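Local coordinates for protein ftsY (Mycoplasma mycoides, PDB 1ZU4) that is a signal recognition particle receptor of the SRP54-type family, its NG fragment joining a helical bundle to a P-loop GTPase-type domain, at residues 228-233 against 255-260; 108-113 against 232-237. One frame throughout, in Å; residues are numbered along the deposited sequence.

Interaction 1: residues 228-233 against 255-260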
loop_
_atom_site.group_PDB
_atom_site.type_symbol
_atom_site.label_atom_id
_atom_site.label_comp_id
_atom_site.label_asym_id
_atom_site.label_seq_id
_atom_site.Cartn_x
_atom_site.Cartn_y
_atom_site.Cartn_z
ATOM N N PRO A 228 8.361 -7.655 14.681
ATOM C CA PRO A 228 8.268 -7.635 13.206
ATOM C C PRO A 228 8.909 -6.345 12.708
ATOM O O PRO A 228 8.696 -5.247 13.275
ATOM C CB PRO A 228 6.747 -7.654 12.915
ATOM C CG PRO A 228 6.105 -7.134 14.212
ATOM C CD PRO A 228 7.041 -7.487 15.345
ATOM N N HIS A 229 9.730 -6.485 11.693
ATOM C CA HIS A 229 10.387 -5.339 11.051
ATOM C C HIS A 229 9.435 -4.454 10.240
ATOM O O HIS A 229 9.641 -3.230 10.146
ATOM C CB HIS A 229 11.524 -5.868 10.174
ATOM C CG HIS A 229 12.498 -6.744 10.920
ATOM N ND1 HIS A 229 13.233 -6.299 11.993
ATOM C CD2 HIS A 229 12.825 -8.048 10.767
ATOM C CE1 HIS A 229 13.985 -7.284 12.458
ATOM N NE2 HIS A 229 13.785 -8.339 11.709
ATOM N N GLU A 230 8.381 -5.074 9.709
ATOM C CA GLU A 230 7.242 -4.361 9.144
ATOM C C GLU A 230 5.957 -5.102 9.492
ATOM O O GLU A 230 5.944 -6.332 9.601
ATOM C CB GLU A 230 7.372 -4.276 7.591
ATOM C CG GLU A 230 8.660 -3.494 7.095
ATOM C CD GLU A 230 8.555 -2.000 7.263
ATOM O OE1 GLU A 230 7.439 -1.453 7.488
ATOM O OE2 GLU A 230 9.622 -1.347 7.136
ATOM N N VAL A 231 4.878 -4.332 9.608
ATOM C CA VAL A 231 3.520 -4.824 9.779
ATOM C C VAL A 231 2.739 -4.082 8.695
ATOM O O VAL A 231 2.491 -2.870 8.792
ATOM C CB VAL A 231 2.969 -4.506 11.244
ATOM C CG1 VAL A 231 1.535 -5.015 11.427
ATOM C CG2 VAL A 231 3.860 -5.129 12.315
ATOM N N LEU A 232 2.382 -4.807 7.636
ATOM C CA LEU A 232 1.928 -4.153 6.444
ATOM C C LEU A 232 0.427 -4.364 6.234
ATOM O O LEU A 232 -0.063 -5.486 6.125
ATOM C CB LEU A 232 2.769 -4.576 5.220
ATOM C CG LEU A 232 4.282 -4.247 5.279
ATOM C CD1 LEU A 232 5.041 -4.988 4.191
ATOM C CD2 LEU A 232 4.581 -2.740 5.178
ATOM N N LEU A 233 -0.294 -3.248 6.222
ATOM C CA LEU A 233 -1.735 -3.234 5.967
ATOM C C LEU A 233 -2.117 -3.117 4.476
ATOM O O LEU A 233 -1.611 -2.265 3.761
ATOM C CB LEU A 233 -2.337 -2.068 6.780
ATOM C CG LEU A 233 -3.860 -1.846 6.753
ATOM C CD1 LEU A 233 -4.507 -3.068 7.294
ATOM C CD2 LEU A 233 -4.269 -0.569 7.565
ATOM N N ASP A 255 -0.204 -2.530 15.225
ATOM C CA ASP A 255 0.723 -1.428 15.102
ATOM C C ASP A 255 1.359 -1.483 13.710
ATOM O O ASP A 255 2.398 -2.109 13.498
ATOM C CB ASP A 255 1.747 -1.427 16.243
ATOM C CG ASP A 255 1.091 -1.128 17.624
ATOM O OD1 ASP A 255 0.432 -0.082 17.800
ATOM O OD2 ASP A 255 1.265 -1.947 18.555
ATOM N N VAL A 256 0.691 -0.802 12.784
ATOM C CA VAL A 256 0.923 -0.901 11.347
ATOM C C VAL A 256 2.099 0.007 11.054
ATOM O O VAL A 256 2.127 1.133 11.565
ATOM C CB VAL A 256 -0.345 -0.418 10.556
ATOM C CG1 VAL A 256 -0.062 -0.278 9.019
ATOM C CG2 VAL A 256 -1.598 -1.345 10.831
ATOM N N SER A 257 3.081 -0.471 10.289
ATOM C CA SER A 257 4.295 0.349 9.972
ATOM C C SER A 257 4.231 0.863 8.556
ATOM O O SER A 257 4.959 1.791 8.223
ATOM C CB SER A 257 5.615 -0.470 10.122
ATOM O OG SER A 257 5.595 -1.593 9.218
ATOM N N GLY A 258 3.340 0.297 7.722
ATOM C CA GLY A 258 3.226 0.725 6.361
ATOM C C GLY A 258 2.032 0.110 5.648
ATOM O O GLY A 258 1.344 -0.767 6.172
ATOM N N ILE A 259 1.812 0.566 4.437
ATOM C CA ILE A 259 0.644 0.197 3.620
ATOM C C ILE A 259 1.087 -0.402 2.258
ATOM O O ILE A 259 2.046 0.057 1.629
ATOM C CB ILE A 259 -0.273 1.440 3.341
ATOM C CG1 ILE A 259 -0.801 2.130 4.633
ATOM C CG2 ILE A 259 -1.468 1.121 2.417
ATOM C CD1 ILE A 259 -1.499 1.255 5.579
ATOM N N ILE A 260 0.325 -1.385 1.802
ATOM C CA ILE A 260 0.394 -1.937 0.471
ATOM C C ILE A 260 -0.932 -1.555 -0.194
ATOM O O ILE A 260 -1.952 -2.038 0.209
ATOM C CB ILE A 260 0.500 -3.480 0.495
ATOM C CG1 ILE A 260 1.761 -3.947 1.303
ATOM C CG2 ILE A 260 0.557 -4.035 -0.907
ATOM C CD1 ILE A 260 1.905 -5.481 1.277
#
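A beta-alpha-beta unit of the central, mostly parallel sheet closes where Leu232 and Leu233 on strand 230-236 pair with Gly258 and Ile259 on strand 258-262. Leu233 takes both bonds of the regular pairing: its N reaches Gly258 O at 3.0 Å, in the carbonyl plane, and its O accepts Ile260 N at 2.9 Å along a nearly straight N-H path. Before the second strand begins, Val231 O is gripped by the Ser257 amide, with Ser257 N 2.9 Å from Val231 O, while Gly258 N adds only a weak bond. In the P-loop fold of the GTPase domain the chain passes between these strands through helix 241-250. The hydroxyl of Ser257, set by chi1 of 60° between the backbone N and the carbonyl carbon, works in both directions: Ser257 OG donates a hydrogen bond to Glu230 OE1 at a short 2.5 Å, on the anti side of the carboxylate and 34° out of its plane, and accepts Val231 N at 2.9 Å. A bend at chi2 (-75°) brings OE1 of Glu230 to the serine hydroxyl; OE1 also forms a salt bridge with Lys285, which probably favours the charged form, and OE2 takes the amide of Asp99. On the face bearing Leu233 and Ile259, these two side chains run side by side, with Leu233 CB 3.6 Å from Ile259 CD1, and Val256 CG1 reaches the same Leu233 CB at 3.7 Å. Across the sheet, Leu232 CB rests on Ile260 CG1 and CD1, beneath helix 118-131.

Interaction 2: residues 108-113 against 232-237; sequences FMLVGV and LLVIDA
Leu232 meets strand 106-111 at the centre of the P-loop NTPase sheet, where the two strands run parallel and their short segments are inclined by 33°. Its amide points nearly along the C=O axis of Met109, giving a short, straight bond of 2.7 Å from Leu232 N to Met109 O. The carbonyl of Leu232 receives Val111 N at 2.8 Å, with the donor tilted 32° from the carbonyl plane, and also has the CA of Leu110 against it. On the side of Leu110, Leu232 CD1 approaches the Phe108 ring obliquely, 4.4 Å from Phe108 CD1.

Leu233 extends to the other face, where helix 241-250 covers it through Ala247 and Phe250. With CG anti to the backbone N (chi1 -177°) and the second torsion turned to the positive side, its CD1 branch lies toward the end of strand 106-111, 3.9 Å from Val111 CG2. Val234 N then makes a weak hydrogen bond to Val111 O, and the side chain returns to the face of Leu110, where Val234 CG2 slants across Leu110 CD1, 4.1 Å away, beneath helix 118-131.

The next turn of strand 106-111 into the loop matches a Walker A motif, of which Gly112 would be the first glycine, and Gly112 O accepts a bond from Lys118 NZ. Its bare backbone leaves Gly112 CA in contact with Leu233 CD1 at 3.5 Å.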
loop_
_atom_site.group_PDB
_atom_site.type_symbol
_atom_site.label_atom_id
_atom_site.label_comp_id
_atom_site.label_asym_id
_atom_site.label_seq_id
_atom_site.Cartn_x
_atom_site.Cartn_y
_atom_site.Cartn_z
ATOM N N PHE A 108 8.249 -9.803 8.182
ATOM C CA PHE A 108 7.170 -8.876 7.868
ATOM C C PHE A 108 5.847 -9.567 8.097
ATOM O O PHE A 108 5.644 -10.708 7.625
ATOM C CB PHE A 108 7.174 -8.476 6.385
ATOM C CG PHE A 108 8.387 -7.760 5.934
ATOM C CD1 PHE A 108 8.594 -7.586 4.574
ATOM C CD2 PHE A 108 9.334 -7.256 6.853
ATOM C CE1 PHE A 108 9.740 -6.918 4.121
ATOM C CE2 PHE A 108 10.472 -6.586 6.422
ATOM C CZ PHE A 108 10.668 -6.375 5.083
ATOM N N MET A 109 4.933 -8.900 8.782
ATOM C CA MET A 109 3.545 -9.413 8.821
ATOM C C MET A 109 2.620 -8.706 7.857
ATOM O O MET A 109 2.724 -7.534 7.670
ATOM C CB MET A 109 2.964 -9.239 10.209
ATOM C CG MET A 109 3.819 -9.802 11.301
ATOM S SD MET A 109 2.927 -9.588 12.821
ATOM C CE MET A 109 3.671 -10.942 13.762
ATOM N N LEU A 110 1.682 -9.407 7.267
ATOM C CA LEU A 110 0.678 -8.748 6.479
ATOM C C LEU A 110 -0.626 -8.810 7.270
ATOM O O LEU A 110 -0.938 -9.838 7.877
ATOM C CB LEU A 110 0.519 -9.392 5.130
ATOM C CG LEU A 110 1.547 -9.178 3.996
ATOM C CD1 LEU A 110 1.092 -8.101 3.130
ATOM C CD2 LEU A 110 2.996 -8.966 4.421
ATOM N N VAL A 111 -1.304 -7.671 7.356
ATOM C CA VAL A 111 -2.534 -7.563 8.174
ATOM C C VAL A 111 -3.619 -6.843 7.400
ATOM O O VAL A 111 -3.360 -6.273 6.344
ATOM C CB VAL A 111 -2.307 -6.815 9.513
ATOM C CG1 VAL A 111 -1.287 -7.537 10.386
ATOM C CG2 VAL A 111 -1.937 -5.315 9.281
ATOM N N GLY A 112 -4.822 -6.850 7.958
ATOM C CA GLY A 112 -5.980 -6.199 7.369
ATOM C C GLY A 112 -7.209 -7.085 7.517
ATOM O O GLY A 112 -7.112 -8.266 7.915
ATOM N N VAL A 113 -8.370 -6.513 7.198
ATOM C CA VAL A 113 -9.623 -7.288 7.161
ATOM C C VAL A 113 -9.611 -8.169 5.941
ATOM O O VAL A 113 -9.177 -7.773 4.842
ATOM C CB VAL A 113 -10.921 -6.431 7.095
ATOM C CG1 VAL A 113 -11.096 -5.825 5.737
ATOM C CG2 VAL A 113 -12.144 -7.304 7.376
ATOM N N LEU A 232 2.382 -4.807 7.636
ATOM C CA LEU A 232 1.928 -4.153 6.444
ATOM C C LEU A 232 0.427 -4.364 6.234
ATOM O O LEU A 232 -0.063 -5.486 6.125
ATOM C CB LEU A 232 2.769 -4.576 5.220
ATOM C CG LEU A 232 4.282 -4.247 5.279
ATOM C CD1 LEU A 232 5.041 -4.988 4.191
ATOM C CD2 LEU A 232 4.581 -2.740 5.178
ATOM N N LEU A 233 -0.294 -3.248 6.222
ATOM C CA LEU A 233 -1.735 -3.234 5.967
ATOM C C LEU A 233 -2.117 -3.117 4.476
ATOM O O LEU A 233 -1.611 -2.265 3.761
ATOM C CB LEU A 233 -2.337 -2.068 6.780
ATOM C CG LEU A 233 -3.860 -1.846 6.753
ATOM C CD1 LEU A 233 -4.507 -3.068 7.294
ATOM C CD2 LEU A 233 -4.269 -0.569 7.565
ATOM N N VAL A 234 -3.042 -3.941 3.995
ATOM C CA VAL A 234 -3.413 -3.934 2.586
ATOM C C VAL A 234 -4.652 -3.066 2.437
ATOM O O VAL A 234 -5.655 -3.231 3.128
ATOM C CB VAL A 234 -3.654 -5.361 2.001
ATOM C CG1 VAL A 234 -4.154 -5.288 0.560
ATOM C CG2 VAL A 234 -2.370 -6.180 2.012
ATOM N N ILE A 235 -4.564 -2.106 1.549
ATOM C CA ILE A 235 -5.745 -1.356 1.218
ATOM C C ILE A 235 -5.970 -1.573 -0.242
ATOM O O ILE A 235 -5.073 -1.305 -1.038
ATOM C CB ILE A 235 -5.543 0.163 1.474
ATOM C CG1 ILE A 235 -5.257 0.412 2.966
ATOM C CG2 ILE A 235 -6.776 0.902 1.021
ATOM C CD1 ILE A 235 -4.916 1.865 3.302
ATOM N N ASP A 236 -7.168 -2.017 -0.576
ATOM C CA ASP A 236 -7.715 -2.031 -1.957
ATOM C C ASP A 236 -8.140 -0.657 -2.514
ATOM O O ASP A 236 -9.223 -0.105 -2.158
ATOM C CB ASP A 236 -8.940 -2.981 -1.974
ATOM C CG ASP A 236 -9.462 -3.283 -3.362
ATOM O OD1 ASP A 236 -9.227 -2.539 -4.350
ATOM O OD2 ASP A 236 -10.155 -4.313 -3.473
ATOM N N ALA A 237 -7.334 -0.120 -3.439
ATOM C CA ALA A 237 -7.620 1.213 -3.995
ATOM C C ALA A 237 -9.012 1.351 -4.661
ATOM O O ALA A 237 -9.605 2.464 -4.686
ATOM C CB ALA A 237 -6.527 1.657 -4.946
#

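How the interactions relate
From the N terminus, the chain lays down strand 106-111, enters the presumed P-loop and runs through helix 118-131 and three further strands before returning to strand 230-236, where interaction 2 closes a long loop of 118 residues. It continues through helix 241-250 to strand 258-262, and interaction 1 closes that much shorter excursion. The two loops follow one another, overlapping at Leu232 and Leu233, whose backbones alternate: Leu232 bonds to strand 106-111 and Leu233 to strand 258-262. Strand 230-236 thus lies between the other two in the sheet. The contacts also touch directly: Ile260 CD1 packs on Leu110 CD1 under helix 118-131, and Ile259 meets Ile235 on the face of helix 241-250.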